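Local coordinates for protein DNA primase (Aquifex aeolicus, PDB 2AU3) that synthesises the short RNA primers that DNA polymerase extends during DNA replication, using an RNA polymerase core coupled to a zinc-binding domain, at residues 17-22 against 84-89. Residues are numbered along the deposited sequence; the frame is centred on the assembly and turned at random.
Sequences VDVISE and LELAKR
A two-pronged salt bridge, Glu22 with Arg89, lies one helical turn further along each helix from a small apolar touch, Val19 with Leu86, where helices 16-23 and 79-90 of the N-terminal zinc-binding domain face each other. The two charged side chains reach out from opposite directions and meet end-on. Arg89 NH1 donates to Glu22 OE1 at 2.6 Å. Arg89 NH2 donates to Glu22 OE2 at 2.7 Å, and this second bond is the straighter of the two (162° at the hydrogen). Both carboxylate oxygens use their syn lone pairs. OE2 lies in the guanidinium plane and OE1 is tilted from it; with the two flat groups 26° apart, the pairing is nearly coplanar, which should restrict rotation of both end groups. Bends at chi2 and chi3 fold the Arg89 chain and help bring its NH1/NH2 end to the carboxylate. The apolar contact is looser: Val19 CG2 and Leu86 CD2 approach to 4.4 Å, while the backbones stay well apart, Val19 CA lying 8.6 Å from Leu86 CA. Both residues are buried, and Ile14 touches each of them; helix 67-75 contributes to the same apolar patch, with Ala67 and Val71 against Val19 and Ile68 against Leu86. Away from the zinc site, a surface bidentate Arg-Glu bridge and one loose apolar contact thus join two helices whose apolar sides both meet helix 67-75, in the helical part of a CHC2-type zinc-ribbon domain.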
loop_
_atom_site.group_PDB
_atom_site.type_symbol
_atom_site.label_atom_id
_atom_site.label_comp_id
_atom_site.label_asym_id
_atom_site.label_seq_id
_atom_site.Cartn_x
_atom_site.Cartn_y
_atom_site.Cartn_z
ATOM N N VAL A 17 9.375 9.521 -22.179
ATOM C CA VAL A 17 8.703 9.603 -23.470
ATOM C C VAL A 17 9.723 9.528 -24.613
ATOM O O VAL A 17 9.570 8.731 -25.543
ATOM C CB VAL A 17 7.814 10.881 -23.567
ATOM C CG1 VAL A 17 7.252 11.069 -24.975
ATOM C CG2 VAL A 17 6.672 10.802 -22.578
ATOM N N ASP A 18 10.777 10.331 -24.539
ATOM C CA ASP A 18 11.844 10.244 -25.550
ATOM C C ASP A 18 12.484 8.844 -25.607
ATOM O O ASP A 18 12.716 8.313 -26.704
ATOM C CB ASP A 18 12.942 11.298 -25.325
ATOM C CG ASP A 18 12.421 12.729 -25.424
ATOM O OD1 ASP A 18 11.510 13.000 -26.237
ATOM O OD2 ASP A 18 12.877 13.657 -24.723
ATOM N N VAL A 19 12.782 8.237 -24.457
ATOM C CA VAL A 19 13.448 6.919 -24.549
ATOM C C VAL A 19 12.593 5.791 -25.084
ATOM O O VAL A 19 13.062 5.034 -25.934
ATOM C CB VAL A 19 14.413 6.498 -23.352
ATOM C CG1 VAL A 19 14.421 7.463 -22.213
ATOM C CG2 VAL A 19 14.212 5.038 -22.898
ATOM N N ILE A 20 11.336 5.696 -24.648
ATOM C CA ILE A 20 10.485 4.618 -25.121
ATOM C C ILE A 20 10.068 4.815 -26.598
ATOM O O ILE A 20 9.885 3.836 -27.344
ATOM C CB ILE A 20 9.276 4.417 -24.161
ATOM C CG1 ILE A 20 9.798 4.116 -22.731
ATOM C CG2 ILE A 20 8.354 3.303 -24.673
ATOM C CD1 ILE A 20 8.778 3.474 -21.744
ATOM N N SER A 21 9.939 6.068 -27.020
ATOM C CA SER A 21 9.570 6.371 -28.409
ATOM C C SER A 21 10.614 5.898 -29.438
ATOM O O SER A 21 10.272 5.627 -30.583
ATOM C CB SER A 21 9.294 7.870 -28.590
ATOM O OG SER A 21 8.705 8.119 -29.864
ATOM N N GLU A 22 11.877 5.806 -29.028
ATOM C CA GLU A 22 12.920 5.196 -29.852
ATOM C C GLU A 22 12.584 3.734 -30.205
ATOM O O GLU A 22 12.903 3.263 -31.300
ATOM C CB GLU A 22 14.264 5.249 -29.118
ATOM C CG GLU A 22 14.724 6.664 -28.755
ATOM C CD GLU A 22 16.221 6.865 -28.938
ATOM O OE1 GLU A 22 17.020 6.174 -28.272
ATOM O OE2 GLU A 22 16.607 7.734 -29.736
ATOM N N LEU A 84 23.918 2.690 -17.919
ATOM C CA LEU A 84 25.166 3.078 -18.588
ATOM C C LEU A 84 24.911 3.379 -20.053
ATOM O O LEU A 84 25.481 4.305 -20.605
ATOM C CB LEU A 84 26.236 1.979 -18.461
ATOM C CG LEU A 84 27.666 2.313 -18.963
ATOM C CD1 LEU A 84 28.160 3.683 -18.505
ATOM C CD2 LEU A 84 28.660 1.236 -18.550
ATOM N N GLU A 85 24.061 2.577 -20.680
ATOM C CA GLU A 85 23.730 2.789 -22.078
ATOM C C GLU A 85 23.015 4.133 -22.277
ATOM O O GLU A 85 23.333 4.873 -23.226
ATOM C CB GLU A 85 22.892 1.624 -22.613
ATOM C CG GLU A 85 22.542 1.729 -24.091
ATOM C CD GLU A 85 23.754 1.622 -25.011
ATOM O OE1 GLU A 85 24.853 1.191 -24.546
ATOM O OE2 GLU A 85 23.601 1.972 -26.214
ATOM N N LEU A 86 22.082 4.462 -21.368
ATOM C CA LEU A 86 21.377 5.748 -21.428
ATOM C C LEU A 86 22.282 6.943 -21.088
ATOM O O LEU A 86 22.130 8.026 -21.656
ATOM C CB LEU A 86 20.134 5.753 -20.520
ATOM C CG LEU A 86 18.973 4.929 -21.064
ATOM C CD1 LEU A 86 17.773 4.983 -20.154
ATOM C CD2 LEU A 86 18.608 5.325 -22.520
ATOM N N ALA A 87 23.195 6.750 -20.146
ATOM C CA ALA A 87 24.122 7.815 -19.768
ATOM C C ALA A 87 24.979 8.244 -20.962
ATOM O O ALA A 87 25.178 9.432 -21.173
ATOM C CB ALA A 87 24.997 7.405 -18.552
ATOM N N LYS A 88 25.429 7.274 -21.761
ATOM C CA LYS A 88 26.155 7.569 -22.997
ATOM C C LYS A 88 25.293 8.369 -23.982
ATOM O O LYS A 88 25.738 9.379 -24.517
ATOM C CB LYS A 88 26.688 6.279 -23.650
ATOM C CG LYS A 88 27.742 5.554 -22.805
ATOM C CD LYS A 88 28.378 4.380 -23.561
ATOM C CE LYS A 88 28.387 3.109 -22.714
ATOM N NZ LYS A 88 28.692 1.860 -23.500
ATOM N N ARG A 89 24.048 7.932 -24.186
ATOM C CA ARG A 89 23.109 8.649 -25.066
ATOM C C ARG A 89 22.837 10.093 -24.614
ATOM O O ARG A 89 22.546 10.963 -25.436
ATOM C CB ARG A 89 21.778 7.898 -25.148
ATOM C CG ARG A 89 21.823 6.633 -25.990
ATOM C CD ARG A 89 22.243 6.872 -27.448
ATOM N NE ARG A 89 21.289 7.674 -28.234
ATOM C CZ ARG A 89 20.055 7.284 -28.571
ATOM N NH1 ARG A 89 19.585 6.109 -28.159
ATOM N NH2 ARG A 89 19.291 8.076 -29.313
#